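Local coordinates for Iron(III) ABC transporter, periplasmic iron-compound-binding protein (Vibrio cholerae, PDB 5GGY) that probably binds ferric hydroxamate siderophores, such as the iron complex of Desferal, in the periplasm and hands them to an ABC transporter for iron uptake, at residues 161-167 with 217-223; 171-177 with 203-209; 192-196 with 211-217. All blocks are in the same frame, centred on the assembly; numbering follows the deposited sequence.

Overall arrangement
Contacts 1 and 2 are strand pairings within one mixed sheet; contact 3 packs a 3-10 turn and loop against the end of a short strand at its border. Contact 1 is the most buried: two parallel strands, 161-167 and 219-223, with apolar and aromatic side chains on both faces. Contact 2 continues the sheet from the other edge of 161-167, through 172-176 to 204-208; it is antiparallel, partly buried and more polar on its outer strand. The two meet through Arg166 NE and Tyr176 OH, 2.7 Å apart. Contact 3, partly buried and farther from the chain's centre, has its centre about 8 Å from that of contact 1; apolar side chains and a water join its segments.

Contact 1 of 3, residues 161-167 with 217-223; sequences AVVTLRF and QGYVLYF
Tyr222 holds CG between its backbone N and carbonyl carbon (chi1 62°), while Phe167 has CG beside its own N (chi1 -76°); these settings bring the edge of the Phe167 ring onto the face of Tyr222. The pair is T-shaped, with centroids 5.4 Å apart and planes at 66°, and it closes one end of a parallel beta pairing within the mixed sheet of this lobe. Evidence for the register is a run of five backbone bonds, beginning with Tyr219 N to Ala161 O and ending with Phe223 N to Leu165 O (3.1 Å). Valine and leucine branches fill the face carrying Val163, Leu165 and Val220: Val163 CG1 lies alongside Val220 CG2 at 3.5 Å, and Leu165 CD1 reaches Val220 CG1. On the other face Val162 CG1 meets Leu221 CD1 at 3.9 Å, under helix 262-276, whose Leu275 and Ile271 cover these two residues respectively.

At the C-terminal ends Arg166 runs extended from CG to NE and lays one face of its guanidinium over Phe223 CB, which is 3.4 Å from NH2. NE and NH1 are held by Tyr176 OH and Ser257 OG, which should fix the rotation of the group, and Tyr222 OH is bonded to Glu229. One water accepts from Arg166 NH2 and donates to Phe223 O; a second accepts from Phe167 N at 2.7 Å and donates to the same Phe223 O at 3.0 Å.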
loop_
_atom_site.group_PDB
_atom_site.type_symbol
_atom_site.label_atom_id
_atom_site.label_comp_id
_atom_site.label_asym_id
_atom_site.label_seq_id
_atom_site.Cartn_x
_atom_site.Cartn_y
_atom_site.Cartn_z
ATOM N N ALA A 161 -4.066 -8.791 22.218
ATOM C CA ALA A 161 -2.632 -8.589 22.040
ATOM C C ALA A 161 -1.970 -9.890 21.598
ATOM O O ALA A 161 -2.233 -10.951 22.163
ATOM C CB ALA A 161 -2.001 -8.075 23.324
ATOM N N VAL A 162 -1.116 -9.802 20.583
ATOM C CA VAL A 162 -0.490 -10.986 20.004
ATOM C C VAL A 162 1.031 -10.867 19.974
ATOM O O VAL A 162 1.576 -9.822 19.620
ATOM C CB VAL A 162 -0.997 -11.245 18.566
ATOM C CG1 VAL A 162 -0.307 -12.459 17.956
ATOM C CG2 VAL A 162 -2.504 -11.436 18.556
ATOM N N VAL A 163 1.712 -11.938 20.361
ATOM C CA VAL A 163 3.153 -12.025 20.178
ATOM C C VAL A 163 3.469 -13.162 19.204
ATOM O O VAL A 163 2.883 -14.244 19.274
ATOM C CB VAL A 163 3.897 -12.235 21.521
ATOM C CG1 VAL A 163 3.393 -13.475 22.238
ATOM C CG2 VAL A 163 5.399 -12.305 21.302
ATOM N N THR A 164 4.379 -12.897 18.275
ATOM C CA THR A 164 4.757 -13.880 17.263
ATOM C C THR A 164 6.206 -14.323 17.435
ATOM O O THR A 164 7.069 -13.517 17.783
ATOM C CB THR A 164 4.569 -13.322 15.850
ATOM O OG1 THR A 164 5.365 -14.081 14.933
ATOM C CG2 THR A 164 4.995 -11.860 15.799
ATOM N N LEU A 165 6.472 -15.600 17.174
ATOM C CA LEU A 165 7.828 -16.119 17.315
ATOM C C LEU A 165 8.066 -17.412 16.546
ATOM O O LEU A 165 7.140 -18.049 16.059
ATOM C CB LEU A 165 8.178 -16.324 18.806
ATOM C CG LEU A 165 7.452 -17.250 19.796
ATOM C CD1 LEU A 165 5.973 -16.913 19.942
ATOM C CD2 LEU A 165 7.637 -18.736 19.486
ATOM N N ARG A 166 9.340 -17.771 16.437
ATOM C CA ARG A 166 9.755 -19.101 16.017
ATOM C C ARG A 166 10.609 -19.702 17.129
ATOM O O ARG A 166 11.219 -18.977 17.915
ATOM C CB ARG A 166 10.546 -19.063 14.705
ATOM C CG ARG A 166 9.744 -18.648 13.481
ATOM C CD ARG A 166 10.594 -18.761 12.223
ATOM N NE ARG A 166 9.953 -18.153 11.059
ATOM C CZ ARG A 166 9.250 -18.827 10.154
ATOM N NH1 ARG A 166 8.703 -18.190 9.126
ATOM N NH2 ARG A 166 9.099 -20.138 10.274
ATOM N N PHE A 167 10.652 -21.026 17.196
ATOM C CA PHE A 167 11.471 -21.705 18.190
ATOM C C PHE A 167 12.909 -21.872 17.717
ATOM O O PHE A 167 13.157 -22.440 16.660
ATOM C CB PHE A 167 10.885 -23.079 18.528
ATOM C CG PHE A 167 9.681 -23.028 19.421
ATOM C CD1 PHE A 167 9.814 -22.826 20.785
ATOM C CD2 PHE A 167 8.414 -23.185 18.899
ATOM C CE1 PHE A 167 8.698 -22.778 21.605
ATOM C CE2 PHE A 167 7.300 -23.137 19.715
ATOM C CZ PHE A 167 7.443 -22.934 21.068
ATOM N N GLN A 217 -1.154 -11.554 28.910
ATOM C CA GLN A 217 -2.083 -10.921 27.989
ATOM C C GLN A 217 -2.244 -11.683 26.678
ATOM O O GLN A 217 -1.397 -11.607 25.788
ATOM C CB GLN A 217 -1.623 -9.487 27.704
ATOM C CG GLN A 217 -0.126 -9.365 27.444
ATOM C CD GLN A 217 0.450 -8.063 27.957
ATOM O OE1 GLN A 217 -0.105 -6.990 27.727
ATOM N NE2 GLN A 217 1.568 -8.152 28.669
ATOM N N GLY A 218 -3.337 -12.427 26.567
ATOM C CA GLY A 218 -3.752 -12.960 25.286
ATOM C C GLY A 218 -2.938 -14.083 24.673
ATOM O O GLY A 218 -2.650 -15.090 25.317
ATOM N N TYR A 219 -2.548 -13.885 23.419
ATOM C CA TYR A 219 -2.241 -14.999 22.531
ATOM C C TYR A 219 -0.785 -15.101 22.075
ATOM O O TYR A 219 -0.080 -14.100 21.935
ATOM C CB TYR A 219 -3.156 -14.923 21.302
ATOM C CG TYR A 219 -4.631 -15.007 21.644
ATOM C CD1 TYR A 219 -5.346 -16.178 21.432
ATOM C CD2 TYR A 219 -5.305 -13.918 22.185
ATOM C CE1 TYR A 219 -6.691 -16.263 21.748
ATOM C CE2 TYR A 219 -6.650 -13.994 22.507
ATOM C CZ TYR A 219 -7.337 -15.168 22.285
ATOM O OH TYR A 219 -8.675 -15.247 22.601
ATOM N N VAL A 220 -0.360 -16.339 21.840
ATOM C CA VAL A 220 0.982 -16.642 21.361
ATOM C C VAL A 220 0.923 -17.480 20.089
ATOM O O VAL A 220 0.329 -18.558 20.070
ATOM C CB VAL A 220 1.803 -17.393 22.428
ATOM C CG1 VAL A 220 3.065 -17.988 21.819
ATOM C CG2 VAL A 220 2.136 -16.466 23.583
ATOM N N LEU A 221 1.535 -16.976 19.024
ATOM C CA LEU A 221 1.566 -17.684 17.747
ATOM C C LEU A 221 2.995 -18.051 17.359
ATOM O O LEU A 221 3.889 -17.204 17.400
ATOM C CB LEU A 221 0.926 -16.831 16.646
ATOM C CG LEU A 221 -0.555 -16.477 16.804
ATOM C CD1 LEU A 221 -1.017 -15.573 15.673
ATOM C CD2 LEU A 221 -1.400 -17.738 16.861
ATOM N N TYR A 222 3.211 -19.310 16.987
ATOM C CA TYR A 222 4.531 -19.743 16.535
ATOM C C TYR A 222 4.468 -20.368 15.143
ATOM O O TYR A 222 3.572 -21.156 14.842
ATOM C CB TYR A 222 5.163 -20.719 17.537
ATOM C CG TYR A 222 4.406 -22.013 17.751
ATOM C CD1 TYR A 222 4.710 -23.150 17.010
ATOM C CD2 TYR A 222 3.402 -22.104 18.707
ATOM C CE1 TYR A 222 4.026 -24.333 17.207
ATOM C CE2 TYR A 222 2.713 -23.285 18.911
ATOM C CZ TYR A 222 3.029 -24.396 18.159
ATOM O OH TYR A 222 2.344 -25.573 18.358
ATOM N N PHE A 223 5.434 -20.010 14.301
ATOM C CA PHE A 223 5.433 -20.426 12.903
ATOM C C PHE A 223 5.985 -21.831 12.693
ATOM O O PHE A 223 7.016 -22.201 13.255
ATOM C CB PHE A 223 6.238 -19.439 12.051
ATOM C CG PHE A 223 5.623 -18.074 11.950
ATOM C CD1 PHE A 223 4.451 -17.881 11.244
ATOM C CD2 PHE A 223 6.227 -16.980 12.543
ATOM C CE1 PHE A 223 3.886 -16.630 11.143
ATOM C CE2 PHE A 223 5.670 -15.727 12.443
ATOM C CZ PHE A 223 4.496 -15.548 11.745
HETATM O O HOH W 1 9.994 -22.345 12.174
HETATM O O HOH W 2 9.032 -22.289 15.452
#

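Contact 2 of 3, residues 171-177 with 203-209; sequences TSVFLYT and GIVQKRL
An antiparallel pair at the outer side of the mixed sheet is formed by strands 172-176 and 204-208, running at 147° to each other. Val173 with Lys207 and Leu175 with Val205 are the hydrogen-bonded pairs, each closed by two backbone bonds; Ser172 with Arg208, Phe174 with Gln206 and Tyr176 with Ile204 are non-hydrogen-bonded pairs. Beyond the strands the pairing continues in less regular form: Leu209 N reaches Thr171 O, and Thr177 N reaches Gly203 O at 2.8 Å, in both cases with the donor well above the carbonyl plane.

The polar link between side chains joins Gln206 to Ser172. With CG anti to N (chi1 -170°) and the chain extended beyond it, Gln206 runs diagonally across the face to place NE2 2.6 Å from Ser172 OG. The N-H points nearly straight at the oxygen (167°), which lies in the amide plane. Gln206 CB meanwhile packs 3.8 Å from Phe174 CE1, and Ile204 CD1 sits over a face of the Phe174 ring at 4.0 Å from CD1. Farther along, Ile204 lies beside Tyr176, whose OH is hydrogen-bonded to Arg166 NE; Ile204 CG2 is 3.5 Å from Tyr176 CE1. On the reverse face Leu175 CD1 touches Lys207 CG at 3.6 Å, the lysine chain bending at chi2 and crossing the leucine at about a right angle. Arg208 makes a salt bridge with Glu211, though its side chain is poorly ordered.

Since it also bonds along its other edge to 161-167, strand 172-176 lies antiparallel between 161-167 and 204-208, an antiparallel edge on an otherwise parallel sheet, consistent with a mixed alpha/beta lobe of a periplasmic binding protein.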
loop_
_atom_site.group_PDB
_atom_site.type_symbol
_atom_site.label_atom_id
_atom_site.label_comp_id
_atom_site.label_asym_id
_atom_site.label_seq_id
_atom_site.Cartn_x
_atom_site.Cartn_y
_atom_site.Cartn_z
ATOM N N THR A 171 13.921 -24.601 24.324
ATOM C CA THR A 171 14.032 -23.684 25.453
ATOM C C THR A 171 14.404 -22.256 25.057
ATOM O O THR A 171 14.526 -21.390 25.911
ATOM C CB THR A 171 15.049 -24.202 26.492
ATOM O OG1 THR A 171 16.299 -24.494 25.860
ATOM C CG2 THR A 171 14.517 -25.456 27.167
ATOM N N SER A 172 14.570 -22.011 23.763
ATOM C CA SER A 172 14.910 -20.676 23.277
ATOM C C SER A 172 13.925 -20.233 22.206
ATOM O O SER A 172 13.387 -21.051 21.476
ATOM C CB SER A 172 16.335 -20.640 22.722
ATOM O OG SER A 172 16.844 -19.321 22.702
ATOM N N VAL A 173 13.692 -18.930 22.115
ATOM C CA VAL A 173 12.667 -18.389 21.224
ATOM C C VAL A 173 13.137 -17.140 20.471
ATOM O O VAL A 173 13.851 -16.309 21.020
ATOM C CB VAL A 173 11.375 -18.074 22.027
ATOM C CG1 VAL A 173 10.732 -16.777 21.573
ATOM C CG2 VAL A 173 10.399 -19.234 21.934
ATOM N N PHE A 174 12.745 -17.035 19.204
ATOM C CA PHE A 174 12.992 -15.840 18.400
ATOM C C PHE A 174 11.759 -14.954 18.334
ATOM O O PHE A 174 10.886 -15.164 17.501
ATOM C CB PHE A 174 13.421 -16.210 16.977
ATOM C CG PHE A 174 14.811 -16.770 16.882
ATOM C CD1 PHE A 174 15.899 -16.048 17.343
ATOM C CD2 PHE A 174 15.029 -18.008 16.307
ATOM C CE1 PHE A 174 17.179 -16.561 17.249
ATOM C CE2 PHE A 174 16.305 -18.523 16.206
ATOM C CZ PHE A 174 17.381 -17.803 16.678
ATOM N N LEU A 175 11.689 -13.966 19.217
ATOM C CA LEU A 175 10.580 -13.015 19.210
ATOM C C LEU A 175 10.715 -12.033 18.056
ATOM O O LEU A 175 11.785 -11.466 17.838
ATOM C CB LEU A 175 10.506 -12.246 20.532
ATOM C CG LEU A 175 10.106 -13.029 21.782
ATOM C CD1 LEU A 175 10.067 -12.108 22.991
ATOM C CD2 LEU A 175 8.760 -13.703 21.579
ATOM N N TYR A 176 9.628 -11.826 17.322
ATOM C CA TYR A 176 9.653 -10.891 16.202
ATOM C C TYR A 176 9.472 -9.456 16.682
ATOM O O TYR A 176 8.533 -9.145 17.413
ATOM C CB TYR A 176 8.593 -11.265 15.162
ATOM C CG TYR A 176 9.031 -12.446 14.330
ATOM C CD1 TYR A 176 9.892 -12.276 13.252
ATOM C CD2 TYR A 176 8.622 -13.733 14.647
ATOM C CE1 TYR A 176 10.312 -13.352 12.500
ATOM C CE2 TYR A 176 9.038 -14.815 13.900
ATOM C CZ TYR A 176 9.882 -14.619 12.830
ATOM O OH TYR A 176 10.301 -15.693 12.083
ATOM N N THR A 177 10.391 -8.592 16.262
ATOM C CA THR A 177 10.499 -7.245 16.804
ATOM C C THR A 177 9.728 -6.203 15.994
ATOM O O THR A 177 9.013 -6.538 15.051
ATOM C CB THR A 177 11.974 -6.815 16.892
ATOM O OG1 THR A 177 12.508 -6.640 15.575
ATOM C CG2 THR A 177 12.793 -7.871 17.626
ATOM N N GLY A 203 14.636 -8.723 12.212
ATOM C CA GLY A 203 13.437 -8.466 12.987
ATOM C C GLY A 203 13.210 -9.506 14.070
ATOM O O GLY A 203 12.068 -9.843 14.379
ATOM N N ILE A 204 14.295 -10.021 14.648
ATOM C CA ILE A 204 14.191 -11.043 15.685
ATOM C C ILE A 204 15.144 -10.804 16.854
ATOM O O ILE A 204 16.255 -10.319 16.681
ATOM C CB ILE A 204 14.461 -12.460 15.123
ATOM C CG1 ILE A 204 15.795 -12.504 14.393
ATOM C CG2 ILE A 204 13.333 -12.903 14.215
ATOM C CD1 ILE A 204 16.241 -13.889 14.013
ATOM N N VAL A 205 14.694 -11.160 18.051
ATOM C CA VAL A 205 15.559 -11.179 19.222
ATOM C C VAL A 205 15.368 -12.514 19.941
ATOM O O VAL A 205 14.252 -13.032 20.030
ATOM C CB VAL A 205 15.277 -9.995 20.179
ATOM C CG1 VAL A 205 13.856 -10.048 20.728
ATOM C CG2 VAL A 205 16.300 -9.969 21.314
ATOM N N GLN A 206 16.462 -13.085 20.429
ATOM C CA GLN A 206 16.403 -14.406 21.037
ATOM C C GLN A 206 16.129 -14.328 22.535
ATOM O O GLN A 206 16.802 -13.598 23.267
ATOM C CB GLN A 206 17.697 -15.176 20.778
ATOM C CG GLN A 206 17.615 -16.638 21.168
ATOM C CD GLN A 206 18.826 -17.431 20.730
ATOM O OE1 GLN A 206 19.694 -16.919 20.023
ATOM N NE2 GLN A 206 18.890 -18.690 21.146
ATOM N N LYS A 207 15.134 -15.089 22.979
ATOM C CA LYS A 207 14.741 -15.111 24.382
ATOM C C LYS A 207 14.678 -16.529 24.933
ATOM O O LYS A 207 14.432 -17.482 24.193
ATOM C CB LYS A 207 13.379 -14.437 24.567
ATOM C CG LYS A 207 13.359 -12.953 24.260
ATOM C CD LYS A 207 14.262 -12.187 25.209
ATOM C CE LYS A 207 14.165 -10.689 24.980
ATOM N NZ LYS A 207 15.113 -9.944 25.857
ATOM N N ARG A 208 14.907 -16.660 26.235
ATOM C CA ARG A 208 14.640 -17.909 26.936
ATOM C C ARG A 208 13.142 -18.177 26.874
ATOM O O ARG A 208 12.346 -17.237 26.886
ATOM C CB ARG A 208 15.114 -17.839 28.389
ATOM C CG ARG A 208 16.570 -17.433 28.566
ATOM C CD ARG A 208 16.925 -17.325 30.043
ATOM N NE ARG A 208 16.022 -16.425 30.755
ATOM C CZ ARG A 208 16.270 -15.140 30.983
ATOM N NH1 ARG A 208 17.403 -14.594 30.560
ATOM N NH2 ARG A 208 15.387 -14.398 31.638
ATOM N N LEU A 209 12.755 -19.447 26.799
ATOM C CA LEU A 209 11.341 -19.794 26.700
ATOM C C LEU A 209 10.563 -19.314 27.921
ATOM O O LEU A 209 9.406 -18.910 27.810
ATOM C CB LEU A 209 11.161 -21.303 26.528
ATOM C CG LEU A 209 9.714 -21.793 26.427
ATOM C CD1 LEU A 209 9.016 -21.178 25.218
ATOM C CD2 LEU A 209 9.640 -23.315 26.383
#

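Contact 3 of 3, residues 192-196 with 211-217; sequences SSALP and ELQHVEQ
The backbones of Ala194 and Gln217 make the nearest approach here, with CA atoms 6.2 Å apart, where the chain leaving strand 192-193 passes the turn that follows the 3-10 segment ending at His214; no direct hydrogen bond spans the two. That segment is tied internally by His214 N to Glu211 O and by Val215 N to Leu212 O.

Val215 divides its two branches between Ala194 and Leu195. CG1, anti to the backbone N (chi1 -167°), meets Ala194 CB at 3.9 Å, while CG2 takes Leu195 CD2 at 4.0 Å. Leu195 brings its other methyl, CD1, near His214 CB at 4.3 Å, and CD2 also comes loosely to Leu212 CD2. Gln217 holds CG between its backbone N and carbonyl carbon (chi1 44°), which puts CG 4.0 Å from Ala194 CB; the bend at chi2 then turns the amide. Its NE2 approaches Ala194 O, but the angle is too poor for a bond. A water instead bridges the loops, donating to Gln217 OE1 at 2.5 Å and to Ser193 O at 3.3 Å; Gln217 is poorly ordered, so this bridge is tentative.

Around the contact, Ala194 and Leu195 rest on Val163 of strand 161-167, Leu195 and Leu212 both touch Leu175 of strand 172-176, and Phe243 of helix 242-245 packs on Leu212 and Val215.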
loop_
_atom_site.group_PDB
_atom_site.type_symbol
_atom_site.label_atom_id
_atom_site.label_comp_id
_atom_site.label_asym_id
_atom_site.label_seq_id
_atom_site.Cartn_x
_atom_site.Cartn_y
_atom_site.Cartn_z
ATOM N N SER A 192 -2.559 -5.740 18.503
ATOM C CA SER A 192 -1.513 -5.096 19.289
ATOM C C SER A 192 -0.469 -6.122 19.724
ATOM O O SER A 192 -0.696 -7.327 19.632
ATOM C CB SER A 192 -2.112 -4.383 20.504
ATOM O OG SER A 192 -3.031 -5.214 21.190
ATOM N N SER A 193 0.676 -5.639 20.195
ATOM C CA SER A 193 1.772 -6.518 20.589
ATOM C C SER A 193 1.697 -6.886 22.066
ATOM O O SER A 193 1.555 -6.015 22.923
ATOM C CB SER A 193 3.117 -5.857 20.283
ATOM O OG SER A 193 3.169 -5.407 18.938
ATOM N N ALA A 194 1.796 -8.178 22.358
ATOM C CA ALA A 194 1.751 -8.655 23.736
ATOM C C ALA A 194 3.106 -8.477 24.407
ATOM O O ALA A 194 3.186 -8.251 25.615
ATOM C CB ALA A 194 1.322 -10.113 23.785
ATOM N N LEU A 195 4.170 -8.580 23.616
ATOM C CA LEU A 195 5.526 -8.458 24.132
ATOM C C LEU A 195 6.404 -7.696 23.145
ATOM O O LEU A 195 7.245 -8.295 22.471
ATOM C CB LEU A 195 6.113 -9.843 24.415
ATOM C CG LEU A 195 7.102 -9.961 25.577
ATOM C CD1 LEU A 195 6.462 -9.490 26.874
ATOM C CD2 LEU A 195 7.586 -11.396 25.710
ATOM N N PRO A 196 6.208 -6.369 23.061
ATOM C CA PRO A 196 6.891 -5.509 22.086
ATOM C C PRO A 196 8.409 -5.530 22.240
ATOM O O PRO A 196 8.918 -5.556 23.362
ATOM C CB PRO A 196 6.328 -4.116 22.390
ATOM C CG PRO A 196 5.866 -4.191 23.805
ATOM C CD PRO A 196 5.364 -5.591 23.984
ATOM N N GLU A 211 10.742 -16.663 29.438
ATOM C CA GLU A 211 10.400 -15.245 29.339
ATOM C C GLU A 211 8.974 -15.036 28.848
ATOM O O GLU A 211 8.401 -13.966 29.041
ATOM C CB GLU A 211 11.374 -14.512 28.412
ATOM C CG GLU A 211 12.710 -14.167 29.050
ATOM C CD GLU A 211 12.587 -13.123 30.148
ATOM O OE1 GLU A 211 11.603 -12.352 30.143
ATOM O OE2 GLU A 211 13.480 -13.073 31.020
ATOM N N LEU A 212 8.405 -16.058 28.216
ATOM C CA LEU A 212 7.038 -15.974 27.712
ATOM C C LEU A 212 6.012 -16.007 28.842
ATOM O O LEU A 212 4.816 -15.841 28.606
ATOM C CB LEU A 212 6.757 -17.105 26.721
ATOM C CG LEU A 212 7.524 -17.063 25.399
ATOM C CD1 LEU A 212 6.923 -18.049 24.413
ATOM C CD2 LEU A 212 7.524 -15.658 24.825
ATOM N N GLN A 213 6.480 -16.221 30.068
ATOM C CA GLN A 213 5.611 -16.148 31.238
ATOM C C GLN A 213 5.028 -14.748 31.393
ATOM O O GLN A 213 3.934 -14.578 31.928
ATOM C CB GLN A 213 6.364 -16.536 32.510
ATOM C CG GLN A 213 6.470 -18.027 32.754
ATOM C CD GLN A 213 7.183 -18.341 34.054
ATOM O OE1 GLN A 213 6.612 -18.947 34.961
ATOM N NE2 GLN A 213 8.441 -17.923 34.153
ATOM N N HIS A 214 5.762 -13.749 30.910
ATOM C CA HIS A 214 5.312 -12.363 30.981
ATOM C C HIS A 214 4.143 -12.085 30.041
ATOM O O HIS A 214 3.618 -10.973 30.010
ATOM C CB HIS A 214 6.467 -11.411 30.666
ATOM C CG HIS A 214 7.343 -11.116 31.842
ATOM N ND1 HIS A 214 8.722 -11.146 31.771
ATOM C CD2 HIS A 214 7.046 -10.780 33.117
ATOM C CE1 HIS A 214 9.229 -10.846 32.950
ATOM N NE2 HIS A 214 8.230 -10.618 33.789
ATOM N N VAL A 215 3.739 -13.092 29.276
ATOM C CA VAL A 215 2.591 -12.951 28.393
ATOM C C VAL A 215 1.328 -13.474 29.074
ATOM O O VAL A 215 0.794 -14.525 28.712
ATOM C CB VAL A 215 2.807 -13.685 27.056
ATOM C CG1 VAL A 215 1.746 -13.268 26.045
ATOM C CG2 VAL A 215 4.196 -13.388 26.511
ATOM N N GLU A 216 0.874 -12.738 30.085
ATOM C CA GLU A 216 -0.424 -12.982 30.695
ATOM C C GLU A 216 -1.497 -12.562 29.703
ATOM O O GLU A 216 -2.583 -13.138 29.644
ATOM C CB GLU A 216 -0.568 -12.199 32.002
ATOM C CG GLU A 216 0.520 -12.482 33.028
ATOM C CD GLU A 216 0.237 -13.722 33.850
ATOM O OE1 GLU A 216 -0.939 -13.938 34.212
ATOM O OE2 GLU A 216 1.186 -14.484 34.133
ATOM N N GLN A 217 -1.154 -11.554 28.910
ATOM C CA GLN A 217 -2.083 -10.921 27.989
ATOM C C GLN A 217 -2.244 -11.683 26.678
ATOM O O GLN A 217 -1.397 -11.607 25.788
ATOM C CB GLN A 217 -1.623 -9.487 27.704
ATOM C CG GLN A 217 -0.126 -9.365 27.444
ATOM C CD GLN A 217 0.450 -8.063 27.957
ATOM O OE1 GLN A 217 -0.105 -6.990 27.727
ATOM N NE2 GLN A 217 1.568 -8.152 28.669
HETATM O O HOH W 3 0.228 -5.397 25.826
#